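Local coordinates for putative cytoplasmic protein (Salmonella typhimurium LT2, PDB 2Q02) that is of unknown function but binds zinc in a xylose isomerase-like TIM barrel and may act as an isomerase, at residues N71-F76 / R100-C105; K85-L90 / D127-Y132. All blocks are in the same frame, centred on the assembly; numbering follows the deposited sequence.

Interaction 1: N71-F76 / R100-C105; sequences NAVYPF and RALVLC
Val73 and Leu104 pair in parallel register, their CA atoms 4.8 Å apart, and three backbone hydrogen bonds join the two segments. Val73 uses both of its polar atoms: its N donates to Val103 O at 2.8 Å, and its O accepts from Cys105 N at 2.9 Å. The third bond lies beyond the strand end, where the chain turns through a cis peptide before Pro75 and brings Phe76 N to Cys105 O at 3.0 Å, the donor tilted 31° from the carbonyl plane. The same oxygen takes a CA-H...O contact from Pro75 CA.

On the face of the sheet carrying Val73 and Leu104 the contacts are apolar. These two lie side by side and point the same way, with Val73 CG2 3.5 Å from Leu104 CD2; the end of Leu102, whose side chain crosses that of Val73 at about a right angle, reaches the same methyl with CD2. Phe76 CB packs on Leu104; with CG between the backbone N and the carbonyl carbon (chi1 87°), the ring swings so that Cys105 C lies in plane at its edge.

The other face, lined by Asn71 and Val103, looks into the barrel. Asn71 OD1 rests 3.5 Å from Val103 CG2, while its ND2 is hydrogen-bonded to Glu37. Asn71 comes close to His197 and Val103 to Glu139, both zinc ligands, so this face borders the metal site. Ala72, preceded by a second cis peptide, lies beside Val103 between the strands, its CB 3.9 Å from Val103 CB.

Strands 66-73 and 101-104 are third and fourth in the closed eight-stranded barrel, linked through helix 81-97 as a beta-alpha-beta unit. That helix covers Val73 and Leu102, and helix 115-130 packs on Leu102, Leu104 and Phe76.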
loop_
_atom_site.group_PDB
_atom_site.type_symbol
_atom_site.label_atom_id
_atom_site.label_comp_id
_atom_site.label_asym_id
_atom_site.label_seq_id
_atom_site.Cartn_x
_atom_site.Cartn_y
_atom_site.Cartn_z
ATOM N N ASN A 71 -2.245 0.643 6.862
ATOM C CA ASN A 71 -2.333 -0.740 6.380
ATOM C C ASN A 71 -2.505 -1.655 7.586
ATOM O O ASN A 71 -1.637 -1.629 8.460
ATOM C CB ASN A 71 -1.026 -1.180 5.701
ATOM C CG ASN A 71 -0.765 -0.472 4.397
ATOM O OD1 ASN A 71 -0.980 -1.057 3.332
ATOM N ND2 ASN A 71 -0.286 0.795 4.465
ATOM N N ALA A 72 -3.544 -2.502 7.653
ATOM C CA ALA A 72 -4.612 -2.651 6.645
ATOM C C ALA A 72 -5.690 -3.497 7.278
ATOM O O ALA A 72 -5.424 -4.166 8.278
ATOM C CB ALA A 72 -4.103 -3.335 5.383
ATOM N N VAL A 73 -6.902 -3.441 6.716
ATOM C CA VAL A 73 -7.967 -4.360 7.079
ATOM C C VAL A 73 -7.798 -5.663 6.321
ATOM O O VAL A 73 -7.646 -5.643 5.098
ATOM C CB VAL A 73 -9.335 -3.869 6.664
ATOM C CG1 VAL A 73 -10.412 -4.911 7.102
ATOM C CG2 VAL A 73 -9.610 -2.497 7.232
ATOM N N TYR A 74 -7.901 -6.792 7.023
ATOM C CA TYR A 74 -7.932 -8.116 6.378
ATOM C C TYR A 74 -8.838 -9.082 7.159
ATOM O O TYR A 74 -8.802 -9.084 8.386
ATOM C CB TYR A 74 -6.504 -8.699 6.225
ATOM C CG TYR A 74 -6.486 -10.143 5.701
ATOM C CD1 TYR A 74 -6.490 -10.400 4.332
ATOM C CD2 TYR A 74 -6.501 -11.237 6.572
ATOM C CE1 TYR A 74 -6.510 -11.687 3.835
ATOM C CE2 TYR A 74 -6.535 -12.532 6.082
ATOM C CZ TYR A 74 -6.544 -12.742 4.698
ATOM O OH TYR A 74 -6.576 -13.997 4.146
ATOM N N PRO A 75 -9.691 -9.876 6.461
ATOM C CA PRO A 75 -10.121 -9.816 5.052
ATOM C C PRO A 75 -11.385 -8.971 4.873
ATOM O O PRO A 75 -12.438 -9.314 5.399
ATOM C CB PRO A 75 -10.369 -11.293 4.706
ATOM C CG PRO A 75 -10.790 -11.925 6.013
ATOM C CD PRO A 75 -10.302 -11.034 7.144
ATOM N N PHE A 76 -11.284 -7.886 4.112
ATOM C CA PHE A 76 -12.421 -6.933 3.968
ATOM C C PHE A 76 -13.625 -7.605 3.337
ATOM O O PHE A 76 -14.780 -7.214 3.502
ATOM C CB PHE A 76 -12.011 -5.683 3.154
ATOM C CG PHE A 76 -12.152 -5.829 1.656
ATOM C CD1 PHE A 76 -13.339 -5.502 1.022
ATOM C CD2 PHE A 76 -11.067 -6.227 0.874
ATOM C CE1 PHE A 76 -13.457 -5.602 -0.372
ATOM C CE2 PHE A 76 -11.167 -6.323 -0.517
ATOM C CZ PHE A 76 -12.374 -6.015 -1.134
ATOM N N ARG A 100 -5.360 9.760 5.986
ATOM C CA ARG A 100 -6.305 10.065 4.926
ATOM C C ARG A 100 -7.118 8.829 4.520
ATOM O O ARG A 100 -8.311 8.914 4.241
ATOM C CB ARG A 100 -5.498 10.542 3.707
ATOM C CG ARG A 100 -6.331 10.997 2.518
ATOM C CD ARG A 100 -5.471 11.877 1.565
ATOM N NE ARG A 100 -4.959 11.141 0.398
ATOM C CZ ARG A 100 -3.925 11.526 -0.347
ATOM N NH1 ARG A 100 -3.231 12.628 -0.069
ATOM N NH2 ARG A 100 -3.573 10.793 -1.382
ATOM N N ALA A 101 -6.448 7.687 4.473
ATOM C CA ALA A 101 -7.034 6.490 3.915
ATOM C C ALA A 101 -6.721 5.265 4.786
ATOM O O ALA A 101 -5.736 5.254 5.567
ATOM C CB ALA A 101 -6.504 6.275 2.483
ATOM N N LEU A 102 -7.571 4.245 4.651
ATOM C CA LEU A 102 -7.295 2.937 5.225
ATOM C C LEU A 102 -7.351 1.908 4.094
ATOM O O LEU A 102 -8.247 1.931 3.219
ATOM C CB LEU A 102 -8.271 2.596 6.354
ATOM C CG LEU A 102 -8.330 1.192 6.967
ATOM C CD1 LEU A 102 -7.071 0.882 7.736
ATOM C CD2 LEU A 102 -9.518 1.080 7.872
ATOM N N VAL A 103 -6.370 1.007 4.120
ATOM C CA VAL A 103 -6.223 -0.008 3.083
ATOM C C VAL A 103 -7.031 -1.257 3.396
ATOM O O VAL A 103 -7.050 -1.735 4.536
ATOM C CB VAL A 103 -4.738 -0.415 2.925
ATOM C CG1 VAL A 103 -4.594 -1.554 1.918
ATOM C CG2 VAL A 103 -3.901 0.768 2.504
ATOM N N LEU A 104 -7.658 -1.809 2.360
ATOM C CA LEU A 104 -8.503 -3.014 2.469
ATOM C C LEU A 104 -7.923 -4.165 1.623
ATOM O O LEU A 104 -7.648 -4.002 0.422
ATOM C CB LEU A 104 -9.916 -2.700 1.983
ATOM C CG LEU A 104 -10.657 -1.606 2.755
ATOM C CD1 LEU A 104 -11.811 -1.055 1.953
ATOM C CD2 LEU A 104 -11.180 -2.119 4.089
ATOM N N CYS A 105 -7.728 -5.318 2.256
ATOM C CA CYS A 105 -7.153 -6.469 1.583
ATOM C C CYS A 105 -8.127 -7.623 1.544
ATOM O O CYS A 105 -8.748 -7.938 2.572
ATOM C CB CYS A 105 -5.893 -6.946 2.316
ATOM S SG CYS A 105 -4.478 -5.843 2.109
#

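Interaction 2: K85-L90 / D127-Y132. With ZN (zinc ion), chain F.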
loop_
_atom_site.group_PDB
_atom_site.type_symbol
_atom_site.label_atom_id
_atom_site.label_comp_id
_atom_site.label_asym_id
_atom_site.label_seq_id
_atom_site.Cartn_x
_atom_site.Cartn_y
_atom_site.Cartn_z
ATOM N N LYS A 85 -15.625 -5.001 13.851
ATOM C CA LYS A 85 -14.958 -4.425 15.032
ATOM C C LYS A 85 -13.502 -4.115 14.731
ATOM O O LYS A 85 -13.008 -3.041 15.047
ATOM C CB LYS A 85 -15.025 -5.358 16.248
ATOM C CG LYS A 85 -16.254 -5.163 17.149
ATOM N N LYS A 86 -12.818 -5.059 14.109
ATOM C CA LYS A 86 -11.407 -4.882 13.754
ATOM C C LYS A 86 -11.227 -3.679 12.825
ATOM O O LYS A 86 -10.212 -2.983 12.921
ATOM C CB LYS A 86 -10.857 -6.164 13.102
ATOM C CG LYS A 86 -9.334 -6.323 13.088
ATOM C CD LYS A 86 -8.908 -7.630 12.367
ATOM N N THR A 87 -12.202 -3.436 11.940
ATOM C CA THR A 87 -12.156 -2.296 11.022
ATOM C C THR A 87 -12.496 -0.983 11.723
ATOM O O THR A 87 -11.801 0.017 11.522
ATOM C CB THR A 87 -13.087 -2.447 9.800
ATOM O OG1 THR A 87 -12.760 -3.635 9.082
ATOM C CG2 THR A 87 -12.918 -1.248 8.853
ATOM N N GLU A 88 -13.549 -0.980 12.536
ATOM C CA GLU A 88 -13.882 0.192 13.351
ATOM C C GLU A 88 -12.683 0.664 14.214
ATOM O O GLU A 88 -12.446 1.873 14.394
ATOM C CB GLU A 88 -15.086 -0.118 14.257
ATOM C CG GLU A 88 -16.421 -0.378 13.515
ATOM C CD GLU A 88 -17.587 -0.730 14.450
ATOM O OE1 GLU A 88 -17.301 -1.224 15.564
ATOM O OE2 GLU A 88 -18.772 -0.504 14.076
ATOM N N GLY A 89 -11.939 -0.292 14.768
ATOM C CA GLY A 89 -10.741 0.015 15.540
ATOM C C GLY A 89 -9.696 0.701 14.694
ATOM O O GLY A 89 -9.067 1.642 15.141
ATOM N N LEU A 90 -9.539 0.231 13.464
ATOM C CA LEU A 90 -8.591 0.815 12.525
ATOM C C LEU A 90 -9.061 2.154 11.939
ATOM O O LEU A 90 -8.227 3.014 11.609
ATOM C CB LEU A 90 -8.265 -0.160 11.394
ATOM C CG LEU A 90 -7.319 -1.302 11.756
ATOM C CD1 LEU A 90 -7.401 -2.453 10.727
ATOM C CD2 LEU A 90 -5.874 -0.807 11.898
ATOM N N ASP A 127 -20.172 3.030 3.361
ATOM C CA ASP A 127 -21.030 3.683 4.356
ATOM C C ASP A 127 -20.323 3.860 5.705
ATOM O O ASP A 127 -20.377 4.930 6.309
ATOM C CB ASP A 127 -22.302 2.869 4.562
ATOM C CG ASP A 127 -23.185 2.896 3.362
ATOM O OD1 ASP A 127 -22.845 3.674 2.449
ATOM O OD2 ASP A 127 -24.204 2.146 3.328
ATOM N N LEU A 128 -19.668 2.805 6.176
ATOM C CA LEU A 128 -18.972 2.845 7.459
ATOM C C LEU A 128 -17.786 3.829 7.488
ATOM O O LEU A 128 -17.597 4.570 8.456
ATOM C CB LEU A 128 -18.466 1.436 7.817
ATOM C CG LEU A 128 -17.767 1.314 9.178
ATOM C CD1 LEU A 128 -18.757 1.566 10.321
ATOM C CD2 LEU A 128 -17.079 -0.015 9.342
ATOM N N PHE A 129 -16.979 3.804 6.422
ATOM C CA PHE A 129 -15.830 4.711 6.268
ATOM C C PHE A 129 -16.265 6.184 6.250
ATOM O O PHE A 129 -15.589 7.034 6.811
ATOM C CB PHE A 129 -15.049 4.392 4.979
ATOM C CG PHE A 129 -14.007 3.287 5.120
ATOM C CD1 PHE A 129 -14.321 2.065 5.705
ATOM C CD2 PHE A 129 -12.731 3.461 4.595
ATOM C CE1 PHE A 129 -13.380 1.071 5.806
ATOM C CE2 PHE A 129 -11.781 2.458 4.682
ATOM C CZ PHE A 129 -12.093 1.276 5.286
ATOM N N ALA A 130 -17.391 6.469 5.596
ATOM C CA ALA A 130 -17.937 7.830 5.491
ATOM C C ALA A 130 -18.196 8.425 6.865
ATOM O O ALA A 130 -18.104 9.654 7.096
ATOM C CB ALA A 130 -19.238 7.817 4.710
ATOM N N ARG A 131 -18.541 7.525 7.770
ATOM C CA ARG A 131 -18.836 7.848 9.151
ATOM C C ARG A 131 -17.612 8.278 9.963
ATOM O O ARG A 131 -17.740 8.824 11.071
ATOM C CB ARG A 131 -19.429 6.586 9.814
ATOM C CG ARG A 131 -20.529 6.845 10.772
ATOM C CD ARG A 131 -21.676 5.874 10.570
ATOM N NE ARG A 131 -22.472 6.243 9.416
ATOM C CZ ARG A 131 -23.261 5.408 8.766
ATOM N NH1 ARG A 131 -23.386 4.163 9.163
ATOM N NH2 ARG A 131 -23.919 5.809 7.710
ATOM N N TYR A 132 -16.430 7.976 9.437
ATOM C CA TYR A 132 -15.164 8.393 10.038
ATOM C C TYR A 132 -14.435 9.392 9.133
ATOM O O TYR A 132 -13.335 9.834 9.459
ATOM C CB TYR A 132 -14.223 7.196 10.311
ATOM C CG TYR A 132 -14.692 6.275 11.412
ATOM C CD1 TYR A 132 -15.725 5.365 11.203
ATOM C CD2 TYR A 132 -14.107 6.311 12.664
ATOM C CE1 TYR A 132 -16.169 4.537 12.222
ATOM C CE2 TYR A 132 -14.533 5.478 13.691
ATOM C CZ TYR A 132 -15.561 4.601 13.472
ATOM O OH TYR A 132 -15.978 3.799 14.516
HETATM ZN ZN ZN F . -25.199 1.761 1.554
HETATM O O HOH W 1 -18.588 2.595 13.985
#
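Thr87 meets Phe129 through a single methyl: CG2 stands 3.9 Å from CE1 of the ring, and the two side chains cross at about a right angle. Next to this pair, Leu128 reaches across with CD2, which lies 4.2 Å from Glu88 CG and a little farther from Thr87 CG2. The contact is modest, burying 208 Å² in all, and the two helix backbones stay well apart, with the CA atoms of Glu88 and Leu128 separated by 8.2 Å.

The polar part is carried by water. One molecule lies between Tyr132 OH, at 2.9 Å, and Glu88 OE2, to which it donates a weak bond of 3.1 Å. The glutamate chain is extended beyond CG (chi2 178°), carrying its carboxylate far enough out for the water to span the gap to Tyr132 OH. Tyr132 OH also approaches Glu88 CB, but only at packing distance.

In the second shell, Thr87 OG1 is hydrogen-bonded to Val83 O one turn earlier in its helix. With CG2 anti to the backbone N, the hydroxyl is turned to its own helix and the methyl to Phe129. Tyr132 N bonds to Phe129 O, and its ring edge meets Leu128 O in plane. Away from the interface, Asp127 OD2 binds a peripheral zinc ion at 2.1 Å, distinct from the metal inside the barrel.

The contact joins helices 81-97 and 115-130, neighbours in the outer layer. Leu91 of the first helix extends it by touching Leu128, Phe129 and Tyr132, while Phe129 continues inward to Leu102 and Leu104 of strand 101-104, and its ring also meets that of Phe165.

The two interactions are successive layers of one sector of the TIM barrel, their centres about 10 Å apart. Their segments alternate along the chain: strand 66-73, helix 81-97, strand 101-104, helix 115-130. Interaction 1 pairs the strands in the wall; interaction 2 packs the helices that follow them on the outside. The layers touch directly, with Val73 CG1 3.3 Å from Thr87 OG1 and Phe129 CZ 3.7 Å from both Leu102 CD2 and Leu104 CD2. Continuous packing thus runs from the zinc site inside the barrel, which Asn71 and Val103 border, to the partly exposed seam between 85-90 and 127-132.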